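Local atomic coordinates of N-acetylmuramoyl-L-alanine amidase domain-containing protein SAOUHSC_02979 (Staphylococcus aureus, PDB entry 5T1Q), a protein that probably acts as a secreted amidase on bacterial cell-wall peptidoglycan, this chain carrying its glucosaminidase-like region and its C-terminal CHAP domain. Residues T39-S44 against Q51-D56; N105-G110 against K146-D151; W255-R260 against G313-V318; S267-L272 against R285-S290. All blocks are in the same frame, centred on the assembly; numbering follows the deposited sequence. Where two conformers were deposited one is given.

Interaction 1 of 4, residues T39-S44 against Q51-D56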
loop_
_atom_site.group_PDB
_atom_site.type_symbol
_atom_site.label_atom_id
_atom_site.label_comp_id
_atom_site.label_asym_id
_atom_site.label_seq_id
_atom_site.Cartn_x
_atom_site.Cartn_y
_atom_site.Cartn_z
ATOM N N THR A 39 -11.552 2.909 -0.055
ATOM C CA THR A 39 -12.342 4.105 0.250
ATOM C C THR A 39 -13.352 3.782 1.342
ATOM O O THR A 39 -14.007 2.749 1.298
ATOM C CB THR A 39 -13.093 4.657 -0.980
ATOM O OG1 THR A 39 -13.651 3.565 -1.734
ATOM C CG2 THR A 39 -12.149 5.466 -1.869
ATOM N N ASP A 40 -13.442 4.668 2.331
ATOM C CA ASP A 40 -14.372 4.519 3.454
ATOM C C ASP A 40 -15.809 4.507 2.932
ATOM O O ASP A 40 -16.219 5.473 2.297
ATOM C CB ASP A 40 -14.165 5.706 4.416
ATOM C CG ASP A 40 -15.062 5.662 5.649
ATOM O OD1 ASP A 40 -15.795 4.679 5.874
ATOM O OD2 ASP A 40 -15.019 6.647 6.411
ATOM N N PRO A 41 -16.564 3.406 3.167
ATOM C CA PRO A 41 -17.957 3.354 2.682
ATOM C C PRO A 41 -18.914 4.396 3.299
ATOM O O PRO A 41 -19.981 4.631 2.738
ATOM C CB PRO A 41 -18.420 1.923 3.030
ATOM C CG PRO A 41 -17.467 1.426 4.052
ATOM C CD PRO A 41 -16.165 2.152 3.841
ATOM N N SER A 42 -18.551 5.000 4.432
ATOM C CA SER A 42 -19.417 6.018 5.068
ATOM C C SER A 42 -19.578 7.257 4.195
ATOM O O SER A 42 -18.603 7.760 3.631
ATOM C CB SER A 42 -18.871 6.448 6.428
ATOM O OG SER A 42 -18.967 5.388 7.354
ATOM N N ILE A 43 -20.814 7.746 4.113
ATOM C CA ILE A 43 -21.115 8.930 3.322
ATOM C C ILE A 43 -20.492 10.143 4.029
ATOM O O ILE A 43 -20.874 10.478 5.149
ATOM C CB ILE A 43 -22.642 9.138 3.135
ATOM C CG1 ILE A 43 -23.324 7.862 2.602
ATOM C CG2 ILE A 43 -22.916 10.335 2.223
ATOM C CD1 ILE A 43 -22.726 7.303 1.327
ATOM N N SER A 44 -19.523 10.775 3.369
ATOM C CA SER A 44 -18.825 11.931 3.933
ATOM C C SER A 44 -19.749 13.157 3.995
ATOM O O SER A 44 -20.750 13.230 3.285
ATOM C CB SER A 44 -17.569 12.260 3.102
ATOM O OG SER A 44 -17.900 12.683 1.785
ATOM N N GLN A 51 -12.561 9.715 3.936
ATOM C CA GLN A 51 -11.465 9.012 4.591
ATOM C C GLN A 51 -11.136 7.700 3.872
ATOM O O GLN A 51 -11.854 7.264 2.959
ATOM C CB GLN A 51 -11.845 8.684 6.040
ATOM C CG GLN A 51 -12.351 9.850 6.888
ATOM C CD GLN A 51 -11.269 10.833 7.304
ATOM O OE1 GLN A 51 -10.175 10.878 6.731
ATOM N NE2 GLN A 51 -11.578 11.636 8.324
ATOM N N PHE A 52 -10.034 7.083 4.296
ATOM C CA PHE A 52 -9.628 5.780 3.793
ATOM C C PHE A 52 -9.677 4.778 4.922
ATOM O O PHE A 52 -9.465 5.119 6.077
ATOM C CB PHE A 52 -8.217 5.820 3.193
ATOM C CG PHE A 52 -8.139 6.582 1.911
ATOM C CD1 PHE A 52 -8.734 6.082 0.766
ATOM C CD2 PHE A 52 -7.482 7.796 1.841
ATOM C CE1 PHE A 52 -8.692 6.781 -0.431
ATOM C CE2 PHE A 52 -7.431 8.502 0.646
ATOM C CZ PHE A 52 -8.035 7.991 -0.492
ATOM N N ASN A 53 -10.008 3.546 4.585
ATOM C CA ASN A 53 -9.998 2.468 5.546
ATOM C C ASN A 53 -8.802 1.618 5.259
ATOM O O ASN A 53 -8.500 1.326 4.102
ATOM C CB ASN A 53 -11.247 1.604 5.449
ATOM C CG ASN A 53 -12.462 2.271 6.049
ATOM O OD1 ASN A 53 -12.393 3.396 6.541
ATOM N ND2 ASN A 53 -13.576 1.562 6.043
ATOM N N VAL A 54 -8.134 1.218 6.330
ATOM C CA VAL A 54 -7.003 0.317 6.243
ATOM C C VAL A 54 -7.553 -1.080 5.974
ATOM O O VAL A 54 -8.735 -1.370 6.243
ATOM C CB VAL A 54 -6.195 0.270 7.574
ATOM C CG1 VAL A 54 -5.845 1.672 8.051
ATOM C CG2 VAL A 54 -6.959 -0.471 8.671
ATOM N N VAL A 55 -6.705 -1.937 5.424
ATOM C CA VAL A 55 -7.058 -3.338 5.248
ATOM C C VAL A 55 -6.660 -3.967 6.584
ATOM O O VAL A 55 -5.477 -4.088 6.879
ATOM C CB VAL A 55 -6.297 -3.989 4.084
ATOM C CG1 VAL A 55 -6.581 -5.486 4.036
ATOM C CG2 VAL A 55 -6.673 -3.325 2.766
ATOM N N ASP A 56 -7.657 -4.309 7.401
ATOM C CA ASP A 56 -7.452 -4.896 8.736
ATOM C C ASP A 56 -6.622 -6.183 8.619
ATOM O O ASP A 56 -6.762 -6.926 7.645
ATOM C CB ASP A 56 -8.823 -5.173 9.376
ATOM C CG ASP A 56 -8.741 -5.495 10.857
ATOM O OD1 ASP A 56 -7.812 -5.012 11.542
ATOM O OD2 ASP A 56 -9.640 -6.216 11.345
HETATM O O HOH W 1 -15.477 9.178 4.828
HETATM O O HOH W 2 -15.946 2.792 7.865
#
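Asp40 meets the 51-56 segment through both its backbone and its carboxylate, a compact example of how an acidic residue can finish a short antiparallel pairing. Its amide N donates to Gln51 O at 3.1 Å, the one direct hydrogen bond between the segments, with the donor tilted 34° from the carbonyl plane. The carboxylate lies beside the Gln51 side chain, both pointing the same way, and OD2 comes 3.8 Å from Gln51 CB. On the Asn53 side, the amide crosses the Asp40 carboxylate at a slant, the planes 36° apart, and Asn53 ND2 sits 3.4 Å from Pro41 CD. Two waters extend the grip: one receives a hydrogen bond from Gln51 N and donates to Asp40 OD2, while the other donates to OD1 of Asp40 at 2.7 Å and accepts from Asn53 ND2.

What positions the carboxylate is its torsion and its own chain. With CG anti to the backbone N (chi1 -179°), OD1 takes a hydrogen bond from Ser42 N at 3.1 Å, arriving from above the carboxylate plane. This is an Asx turn, spanning Asp40 to Ser42 where the chain leaves strand 37-39. Thr39 and Phe52 form a non-hydrogen-bonded antiparallel pair whose side chains diverge at CB, though Thr39 CG2 still reaches Phe52 CE1 at 4.0 Å.

The contact lies at the surface, where strands 37-39 and 52-54 are joined by a loop. Strand 52-54 is the outermost strand at its end of the mixed sheet; Phe52 and Val54 touch Phe37 of the adjoining strand and also pack on helix 195-205.

Interaction 2 of 4, residues N105-G110 against K146-D151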
loop_
_atom_site.group_PDB
_atom_site.type_symbol
_atom_site.label_atom_id
_atom_site.label_comp_id
_atom_site.label_asym_id
_atom_site.label_seq_id
_atom_site.Cartn_x
_atom_site.Cartn_y
_atom_site.Cartn_z
ATOM N N ASN A 105 17.676 -6.145 5.355
ATOM C CA ASN A 105 17.609 -4.688 5.154
ATOM C C ASN A 105 17.100 -3.912 6.371
ATOM O O ASN A 105 17.625 -2.847 6.685
ATOM C CB ASN A 105 16.794 -4.409 3.903
ATOM C CG ASN A 105 17.408 -5.047 2.669
ATOM O OD1 ASN A 105 18.627 -5.004 2.472
ATOM N ND2 ASN A 105 16.576 -5.640 1.837
ATOM N N HIS A 106 16.075 -4.442 7.034
ATOM C CA HIS A 106 15.539 -3.879 8.289
ATOM C C HIS A 106 15.090 -2.394 8.261
ATOM O O HIS A 106 14.981 -1.760 9.313
ATOM C CB HIS A 106 16.574 -4.072 9.419
ATOM C CG HIS A 106 17.027 -5.491 9.609
ATOM N ND1 HIS A 106 18.259 -5.945 9.185
ATOM C CD2 HIS A 106 16.422 -6.549 10.202
ATOM C CE1 HIS A 106 18.392 -7.221 9.502
ATOM N NE2 HIS A 106 17.294 -7.611 10.123
ATOM N N ASN A 107 14.816 -1.855 7.074
ATOM C CA ASN A 107 14.408 -0.454 6.914
ATOM C C ASN A 107 12.871 -0.390 7.007
ATOM O O ASN A 107 12.159 -0.716 6.057
ATOM C CB ASN A 107 14.940 0.055 5.571
ATOM C CG ASN A 107 14.721 1.547 5.346
ATOM O OD1 ASN A 107 13.924 2.199 6.020
ATOM N ND2 ASN A 107 15.445 2.095 4.379
ATOM N N LEU A 108 12.381 0.033 8.164
ATOM C CA LEU A 108 10.952 0.079 8.440
ATOM C C LEU A 108 10.225 1.332 7.985
ATOM O O LEU A 108 8.987 1.318 7.885
ATOM C CB LEU A 108 10.719 -0.046 9.942
ATOM C CG LEU A 108 11.287 -1.262 10.642
ATOM C CD1 LEU A 108 10.878 -1.197 12.102
ATOM C CD2 LEU A 108 10.797 -2.543 9.991
ATOM N N PHE A 109 10.964 2.400 7.704
ATOM C CA PHE A 109 10.354 3.682 7.349
ATOM C C PHE A 109 10.556 4.131 5.915
ATOM O O PHE A 109 10.187 5.256 5.562
ATOM C CB PHE A 109 10.878 4.749 8.314
ATOM C CG PHE A 109 10.560 4.451 9.733
ATOM C CD1 PHE A 109 11.381 3.626 10.478
ATOM C CD2 PHE A 109 9.416 4.954 10.313
ATOM C CE1 PHE A 109 11.069 3.314 11.784
ATOM C CE2 PHE A 109 9.105 4.649 11.622
ATOM C CZ PHE A 109 9.925 3.824 12.355
ATOM N N GLY A 110 11.123 3.269 5.082
ATOM C CA GLY A 110 11.373 3.623 3.685
ATOM C C GLY A 110 12.269 4.839 3.525
ATOM O O GLY A 110 12.036 5.686 2.660
ATOM N N LYS A 146 16.608 -2.062 15.267
ATOM C CA LYS A 146 17.002 -1.138 16.336
ATOM C C LYS A 146 17.530 0.170 15.721
ATOM O O LYS A 146 17.097 1.256 16.103
ATOM C CB LYS A 146 18.081 -1.770 17.224
ATOM C CG LYS A 146 18.547 -0.892 18.385
ATOM C CD LYS A 146 19.608 -1.567 19.250
ATOM C CE LYS A 146 20.942 -1.722 18.529
ATOM N NZ LYS A 146 21.976 -2.349 19.400
ATOM N N GLU A 147 18.453 0.049 14.766
ATOM C CA GLU A 147 19.037 1.219 14.112
ATOM C C GLU A 147 18.048 1.938 13.187
ATOM O O GLU A 147 18.237 3.111 12.892
ATOM C CB GLU A 147 20.320 0.863 13.332
ATOM C CG GLU A 147 21.507 0.367 14.172
ATOM C CD GLU A 147 21.444 -1.115 14.548
ATOM O OE1 GLU A 147 22.207 -1.539 15.451
ATOM O OE2 GLU A 147 20.646 -1.863 13.939
ATOM N N SER A 148 17.014 1.235 12.718
ATOM C CA SER A 148 15.998 1.847 11.850
ATOM C C SER A 148 15.132 2.832 12.632
ATOM O O SER A 148 14.921 3.960 12.196
ATOM C CB SER A 148 15.121 0.772 11.201
ATOM O OG SER A 148 14.146 1.343 10.341
ATOM N N LEU A 149 14.628 2.387 13.779
ATOM C CA LEU A 149 13.809 3.226 14.663
ATOM C C LEU A 149 14.585 4.471 15.113
ATOM O O LEU A 149 14.036 5.578 15.155
ATOM C CB LEU A 149 13.384 2.425 15.897
ATOM C CG LEU A 149 12.467 1.210 15.689
ATOM C CD1 LEU A 149 12.502 0.271 16.893
ATOM C CD2 LEU A 149 11.046 1.645 15.381
ATOM N N LYS A 150 15.854 4.261 15.473
ATOM C CA LYS A 150 16.758 5.340 15.900
ATOM C C LYS A 150 16.999 6.314 14.732
ATOM O O LYS A 150 16.951 7.536 14.910
ATOM C CB LYS A 150 18.092 4.728 16.382
ATOM C CG LYS A 150 19.218 5.674 16.814
ATOM C CD LYS A 150 18.861 6.517 18.029
ATOM C CE LYS A 150 20.099 6.890 18.843
ATOM N NZ LYS A 150 21.160 7.607 18.082
ATOM N N ASP A 151 17.208 5.768 13.534
ATOM C CA ASP A 151 17.512 6.594 12.371
ATOM C C ASP A 151 16.305 7.447 11.940
ATOM O O ASP A 151 16.471 8.569 11.435
ATOM C CB ASP A 151 18.036 5.735 11.222
ATOM C CG ASP A 151 18.806 6.543 10.188
ATOM O OD1 ASP A 151 19.472 7.526 10.573
ATOM O OD2 ASP A 151 18.765 6.177 8.993
HETATM O O HOH W 3 14.490 3.514 8.804
#
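Ser148 turns its side chain from helix 145-158 into the 105-110 loop, illustrating how one small hydroxyl can fasten a loop to a helix. At the root, Ser148 CB lies 3.2 Å from His106 O. Beyond it, OG is carried out opposite the helical N (chi1 -179°) and accepts a hydrogen bond from Leu108 N at 3.1 Å, nearly straight at 168°. The same OG bonds a water at 2.7 Å, and that water donates to Asn107 OD1, so the hydroxyl is held to the loop both directly and through solvent. It also lies near the plane of the Phe109 ring, at its edge, 3.6 Å from CD1.

The next helical residue supplies the apolar half: Leu149 CD2 reaches another part of that ring edge, 3.9 Å from Phe109 CZ, and more loosely meets Leu108 CD1. Phe109 is further enclosed by stacking with Tyr152 and by Met85 and Ala89 of helix 82-93. The amide of Asn107 also binds Ile111 O through ND2, tying the loop to itself.

This buried polar clasp flanked by apolar side chains joins loop to helix within the glucosaminidase-like region, which is related to the lysozyme superfamily.

Interaction 3 of 4, residues W255-R260 against G313-V318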
loop_
_atom_site.group_PDB
_atom_site.type_symbol
_atom_site.label_atom_id
_atom_site.label_comp_id
_atom_site.label_asym_id
_atom_site.label_seq_id
_atom_site.Cartn_x
_atom_site.Cartn_y
_atom_site.Cartn_z
ATOM N N TRP A 255 -1.594 -8.504 -8.719
ATOM C CA TRP A 255 -1.542 -8.976 -7.333
ATOM C C TRP A 255 -2.920 -8.932 -6.665
ATOM O O TRP A 255 -3.287 -9.829 -5.917
ATOM C CB TRP A 255 -0.548 -8.121 -6.520
ATOM C CG TRP A 255 -0.527 -8.433 -5.054
ATOM C CD1 TRP A 255 0.303 -9.298 -4.408
ATOM C CD2 TRP A 255 -1.391 -7.881 -4.051
ATOM N NE1 TRP A 255 0.013 -9.313 -3.061
ATOM C CE2 TRP A 255 -1.023 -8.453 -2.821
ATOM C CE3 TRP A 255 -2.433 -6.960 -4.080
ATOM C CZ2 TRP A 255 -1.670 -8.137 -1.622
ATOM C CZ3 TRP A 255 -3.079 -6.642 -2.879
ATOM C CH2 TRP A 255 -2.691 -7.228 -1.675
ATOM N N TYR A 256 -3.677 -7.880 -6.922
ATOM C CA TYR A 256 -4.977 -7.738 -6.269
ATOM C C TYR A 256 -5.925 -8.855 -6.685
ATOM O O TYR A 256 -6.565 -9.464 -5.830
ATOM C CB TYR A 256 -5.610 -6.341 -6.511
ATOM C CG TYR A 256 -7.009 -6.280 -5.971
ATOM C CD1 TYR A 256 -7.244 -6.028 -4.613
ATOM C CD2 TYR A 256 -8.114 -6.531 -6.802
ATOM C CE1 TYR A 256 -8.527 -6.009 -4.110
ATOM C CE2 TYR A 256 -9.403 -6.536 -6.297
ATOM C CZ TYR A 256 -9.606 -6.269 -4.957
ATOM O OH TYR A 256 -10.874 -6.261 -4.458
ATOM N N VAL A 257 -6.012 -9.126 -7.988
ATOM C CA VAL A 257 -6.917 -10.170 -8.460
ATOM C C VAL A 257 -6.522 -11.577 -7.940
ATOM O O VAL A 257 -7.386 -12.377 -7.572
ATOM C CB VAL A 257 -7.065 -10.148 -9.987
ATOM C CG1 VAL A 257 -8.000 -11.253 -10.443
ATOM C CG2 VAL A 257 -7.575 -8.785 -10.463
ATOM N N TYR A 258 -5.227 -11.860 -7.917
ATOM C CA TYR A 258 -4.719 -13.109 -7.382
ATOM C C TYR A 258 -5.196 -13.293 -5.941
ATOM O O TYR A 258 -5.739 -14.347 -5.595
ATOM C CB TYR A 258 -3.185 -13.134 -7.450
ATOM C CG TYR A 258 -2.546 -14.341 -6.779
ATOM C CD1 TYR A 258 -2.244 -14.327 -5.411
ATOM C CD2 TYR A 258 -2.232 -15.483 -7.507
ATOM C CE1 TYR A 258 -1.665 -15.434 -4.788
ATOM C CE2 TYR A 258 -1.654 -16.591 -6.895
ATOM C CZ TYR A 258 -1.382 -16.564 -5.538
ATOM O OH TYR A 258 -0.797 -17.666 -4.948
ATOM N N ASN A 259 -5.009 -12.256 -5.116
ATOM C CA ASN A 259 -5.414 -12.307 -3.694
ATOM C C ASN A 259 -6.915 -12.327 -3.487
ATOM O O ASN A 259 -7.423 -13.109 -2.693
ATOM C CB ASN A 259 -4.786 -11.160 -2.898
ATOM C CG ASN A 259 -3.316 -11.410 -2.589
ATOM O OD1 ASN A 259 -2.434 -10.972 -3.318
ATOM N ND2 ASN A 259 -3.057 -12.203 -1.577
ATOM N N ARG A 260 -7.637 -11.493 -4.220
ATOM C CA ARG A 260 -9.084 -11.437 -4.058
ATOM C C ARG A 260 -9.712 -12.774 -4.407
ATOM O O ARG A 260 -10.629 -13.215 -3.726
ATOM C CB ARG A 260 -9.675 -10.301 -4.902
ATOM C CG ARG A 260 -11.185 -10.117 -4.791
ATOM C CD ARG A 260 -11.607 -9.817 -3.374
ATOM N NE ARG A 260 -13.018 -9.462 -3.273
ATOM C CZ ARG A 260 -13.652 -9.213 -2.133
ATOM N NH1 ARG A 260 -13.011 -9.298 -0.968
ATOM N NH2 ARG A 260 -14.942 -8.891 -2.153
ATOM N N GLY A 313 -2.546 -3.198 -20.399
ATOM C CA GLY A 313 -3.944 -3.556 -20.224
ATOM C C GLY A 313 -4.269 -3.478 -18.735
ATOM O O GLY A 313 -3.605 -2.775 -17.975
ATOM N N HIS A 314 -5.246 -4.248 -18.308
ATOM C CA HIS A 314 -5.670 -4.210 -16.934
ATOM C C HIS A 314 -6.401 -5.483 -16.575
ATOM O O HIS A 314 -6.901 -6.176 -17.452
ATOM C CB HIS A 314 -6.582 -2.982 -16.748
ATOM C CG HIS A 314 -7.062 -2.789 -15.353
ATOM N ND1 HIS A 314 -6.206 -2.516 -14.311
ATOM C CD2 HIS A 314 -8.309 -2.786 -14.829
ATOM C CE1 HIS A 314 -6.906 -2.390 -13.191
ATOM N NE2 HIS A 314 -8.182 -2.556 -13.477
ATOM N N VAL A 315 -6.435 -5.799 -15.289
ATOM C CA VAL A 315 -7.170 -6.942 -14.794
ATOM C C VAL A 315 -7.892 -6.541 -13.499
ATOM O O VAL A 315 -7.368 -5.780 -12.681
ATOM C CB VAL A 315 -6.283 -8.213 -14.668
ATOM C CG1 VAL A 315 -5.213 -8.061 -13.589
ATOM C CG2 VAL A 315 -7.123 -9.437 -14.397
ATOM N N ALA A 316 -9.108 -7.052 -13.335
ATOM C CA ALA A 316 -9.957 -6.745 -12.187
ATOM C C ALA A 316 -10.714 -7.986 -11.775
ATOM O O ALA A 316 -10.664 -9.003 -12.471
ATOM C CB ALA A 316 -10.927 -5.631 -12.533
ATOM N N PHE A 317 -11.390 -7.913 -10.635
ATOM C CA PHE A 317 -12.153 -9.034 -10.098
ATOM C C PHE A 317 -13.646 -8.752 -10.213
ATOM O O PHE A 317 -14.095 -7.678 -9.825
ATOM C CB PHE A 317 -11.761 -9.253 -8.631
ATOM C CG PHE A 317 -12.504 -10.382 -7.961
ATOM C CD1 PHE A 317 -12.086 -11.686 -8.119
ATOM C CD2 PHE A 317 -13.620 -10.136 -7.179
ATOM C CE1 PHE A 317 -12.760 -12.740 -7.509
ATOM C CE2 PHE A 317 -14.315 -11.184 -6.576
ATOM C CZ PHE A 317 -13.873 -12.489 -6.736
ATOM N N VAL A 318 -14.414 -9.701 -10.746
ATOM C CA VAL A 318 -15.860 -9.534 -10.885
ATOM C C VAL A 318 -16.574 -9.812 -9.540
ATOM O O VAL A 318 -16.670 -10.963 -9.107
ATOM C CB VAL A 318 -16.447 -10.469 -11.959
ATOM C CG1 VAL A 318 -17.958 -10.277 -12.090
ATOM C CG2 VAL A 318 -15.770 -10.240 -13.295
#
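Helix 255-260 lies nearly alongside strand 314-318, their N-to-C directions 23° apart and their axes 7.5 Å from each other at closest approach. Val257 and Phe317 are the nearest residues along the two backbones, in the helix-on-sheet layer of the CHAP domain, a papain-like fold. This is a worked case of helix-to-sheet packing without a hydrogen bond between the segments.

Val257 presses its CG2 branch onto the strand backbone, 3.5 Å from Ala316 C, and the same methyl reaches Val315 CG1 at 4.0 Å. Tyr256 brings CE2 obliquely to Phe317 CB, while its hydroxyl bonds Ser330 on strand 327-332. His314, at the start of the strand, hydrogen-bonds Glu331 through NE2 and touches Cys253, consistent with the Cys-His-Glu triad of CHAP enzymes.

One turn beyond Val257, Arg260 divides its side chain between apolar and polar work. Its guanidinium is held by Lys237 O and by a salt bridge from NH2 to Glu319, and its plane stands 80° from the Phe317 ring. A bend at chi2 turns the outer part of the chain, but CG is placed by the first torsion: anti to the backbone N (chi1 -179°), Arg260 CG makes a CH-pi contact over one face of the Phe317 ring, 3.5 Å from its centroid.

Interaction 4 of 4, residues S267-L272 against R285-S290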
loop_
_atom_site.group_PDB
_atom_site.type_symbol
_atom_site.label_atom_id
_atom_site.label_comp_id
_atom_site.label_asym_id
_atom_site.label_seq_id
_atom_site.Cartn_x
_atom_site.Cartn_y
_atom_site.Cartn_z
ATOM N N SER A 267 -7.914 -20.300 -7.232
ATOM C CA SER A 267 -6.610 -19.768 -7.560
ATOM C C SER A 267 -6.358 -19.624 -9.050
ATOM O O SER A 267 -7.026 -20.232 -9.892
ATOM C CB SER A 267 -5.530 -20.656 -6.952
ATOM O OG SER A 267 -5.555 -21.951 -7.525
ATOM N N ILE A 268 -5.362 -18.792 -9.331
ATOM C CA ILE A 268 -4.881 -18.515 -10.658
ATOM C C ILE A 268 -3.345 -18.508 -10.531
ATOM O O ILE A 268 -2.822 -18.013 -9.537
ATOM C CB ILE A 268 -5.488 -17.185 -11.150
ATOM C CG1 ILE A 268 -5.383 -17.085 -12.660
ATOM C CG2 ILE A 268 -4.851 -15.964 -10.466
ATOM C CD1 ILE A 268 -6.303 -16.035 -13.241
ATOM N N SER A 269 -2.619 -19.074 -11.499
ATOM C CA SER A 269 -1.147 -19.154 -11.391
ATOM C C SER A 269 -0.412 -17.810 -11.401
ATOM O O SER A 269 -0.969 -16.770 -11.775
ATOM C CB SER A 269 -0.548 -20.075 -12.454
ATOM O OG SER A 269 -0.880 -19.647 -13.740
ATOM N N GLY A 270 0.848 -17.870 -10.996
ATOM C CA GLY A 270 1.695 -16.695 -10.893
ATOM C C GLY A 270 2.519 -16.382 -12.119
ATOM O O GLY A 270 3.287 -15.405 -12.101
ATOM N N ASP A 271 2.338 -17.175 -13.185
ATOM C CA ASP A 271 3.108 -17.045 -14.416
ATOM C C ASP A 271 2.330 -16.387 -15.571
ATOM O O ASP A 271 2.738 -16.493 -16.733
ATOM C CB ASP A 271 3.614 -18.436 -14.861
ATOM C CG ASP A 271 2.505 -19.323 -15.532
ATOM O OD1 ASP A 271 1.287 -19.155 -15.252
ATOM O OD2 ASP A 271 2.862 -20.194 -16.355
ATOM N N LEU A 272 1.227 -15.706 -15.268
ATOM C CA LEU A 272 0.427 -15.103 -16.333
ATOM C C LEU A 272 0.988 -13.770 -16.858
ATOM O O LEU A 272 0.479 -13.239 -17.844
ATOM C CB LEU A 272 -1.038 -14.961 -15.901
ATOM C CG LEU A 272 -1.782 -16.259 -15.519
ATOM C CD1 LEU A 272 -3.206 -15.942 -15.145
ATOM C CD2 LEU A 272 -1.784 -17.323 -16.601
ATOM N N ARG A 285 -3.088 -22.463 -20.489
ATOM C CA ARG A 285 -2.826 -23.208 -19.247
ATOM C C ARG A 285 -4.075 -23.881 -18.623
ATOM O O ARG A 285 -4.149 -24.092 -17.407
ATOM C CB ARG A 285 -2.085 -22.296 -18.250
ATOM C CG ARG A 285 -0.660 -21.949 -18.697
ATOM C CD ARG A 285 -0.193 -20.598 -18.166
ATOM N NE ARG A 285 1.108 -20.169 -18.691
ATOM C CZ ARG A 285 1.348 -19.774 -19.946
ATOM N NH1 ARG A 285 2.573 -19.389 -20.279
ATOM N NH2 ARG A 285 0.398 -19.783 -20.883
ATOM N N ASP A 286 -5.049 -24.191 -19.474
ATOM C CA ASP A 286 -6.224 -24.992 -19.094
ATOM C C ASP A 286 -7.293 -24.325 -18.209
ATOM O O ASP A 286 -8.076 -25.022 -17.581
ATOM C CB ASP A 286 -5.769 -26.310 -18.445
ATOM C CG ASP A 286 -6.809 -27.421 -18.566
ATOM O OD1 ASP A 286 -7.342 -27.612 -19.683
ATOM O OD2 ASP A 286 -7.051 -28.148 -17.565
ATOM N N TYR A 287 -7.328 -23.003 -18.153
ATOM C CA TYR A 287 -8.374 -22.307 -17.400
ATOM C C TYR A 287 -9.568 -22.086 -18.320
ATOM O O TYR A 287 -9.391 -22.017 -19.536
ATOM C CB TYR A 287 -7.877 -20.963 -16.910
ATOM C CG TYR A 287 -6.900 -21.052 -15.793
ATOM C CD1 TYR A 287 -5.556 -21.302 -16.033
ATOM C CD2 TYR A 287 -7.308 -20.879 -14.483
ATOM C CE1 TYR A 287 -4.649 -21.397 -14.989
ATOM C CE2 TYR A 287 -6.412 -20.981 -13.437
ATOM C CZ TYR A 287 -5.082 -21.237 -13.702
ATOM O OH TYR A 287 -4.200 -21.330 -12.660
ATOM N N GLN A 288 -10.774 -22.008 -17.744
ATOM C CA GLN A 288 -11.990 -21.704 -18.504
ATOM C C GLN A 288 -11.939 -20.192 -18.757
ATOM O O GLN A 288 -11.858 -19.407 -17.807
ATOM C CB GLN A 288 -13.271 -22.027 -17.700
ATOM C CG GLN A 288 -13.369 -23.444 -17.116
ATOM C CD GLN A 288 -14.259 -23.526 -15.847
ATOM O OE1 GLN A 288 -13.868 -24.128 -14.831
ATOM N NE2 GLN A 288 -15.425 -22.868 -15.884
ATOM N N VAL A 289 -11.975 -19.789 -20.019
ATOM C CA VAL A 289 -11.916 -18.376 -20.382
ATOM C C VAL A 289 -12.974 -18.117 -21.435
ATOM O O VAL A 289 -13.058 -18.874 -22.416
ATOM C CB VAL A 289 -10.540 -17.989 -20.986
ATOM C CG1 VAL A 289 -10.454 -16.486 -21.246
ATOM C CG2 VAL A 289 -9.392 -18.427 -20.094
ATOM N N SER A 290 -13.791 -17.076 -21.249
ATOM C CA SER A 290 -14.781 -16.721 -22.258
ATOM C C SER A 290 -15.191 -15.243 -22.166
ATOM O O SER A 290 -14.762 -14.512 -21.254
ATOM C CB SER A 290 -16.026 -17.615 -22.148
ATOM O OG SER A 290 -16.953 -17.116 -21.203
HETATM O O HOH W 4 -4.562 -22.320 -10.274
#
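Tyr287 OH is gripped by the backbone of the 267-272 loop and by a water, showing how a single phenol can gather a stretch of irregular chain. Ser269 N donates to this oxygen at 3.0 Å, with a bent N-H...O angle of 132°. The water lies 2.6 Å from Tyr287 OH and also hydrogen-bonds Ser267 OG, joining Ser267 to the phenol as well. The ring approaches by its edge: Tyr287 CE2 is 3.7 Å from Ser267 O, which lies near the ring plane. Ile268 crosses the tyrosine at about a right angle, touching the same CE2 with its CG1.

A second, charged clasp forms farther along the loop. Asp271 and Arg285 approach from opposite directions, and Arg285 NE donates to Asp271 OD2 at 2.9 Å in a salt bridge. The acceptor lies in the guanidinium plane, yet the donor stands above the carboxylate plane, and the two flat groups are turned 62° apart. Ser269 OG steadies the carboxylate by donating to Asp271 OD1 at 2.7 Å, a bond that its torsion permits by setting OG between the backbone N and carbonyl carbon (chi1 58°). Next to the bridge, Leu272 CD2 lies 4.0 Å from Arg285 CD, the two side chains running past each other in opposite directions.

These clasps tie together the chain on the two sequence flanks of helix 278-284. Arg285 follows that helix directly and returns NH2 to Arg281 O, while Leu272 and Ile268 pack on Trp278. On the sheet side, Tyr287 touches Ile356 of strand 354-357 and makes a cation-pi contact with Lys359, just before strand 288-290, which ends the mixed sheet at the side away from strand 52-54.

The four contacts show chemistry following position in the fold. Interactions 2 and 3 are buried; the former pairs a polar clasp with apolar contacts, whereas the latter relies on apolar and CH-pi contacts. Waters bridge interactions 1, 2 and 4, twice in the surface contact 1; only the partly buried interaction 4 has a salt bridge across its segments. Interactions 1, 3 and 4 reach the same mixed sheet, with 1 and 4 near its two outermost strands, although their centres are about 32 Å apart. Interaction 4 is nested in the chain between the segments of interaction 3 and touches it where Tyr258 packs on Ile268. Interaction 2 belongs to the glucosaminidase-like region, its centre about 32 Å from that of interaction 3.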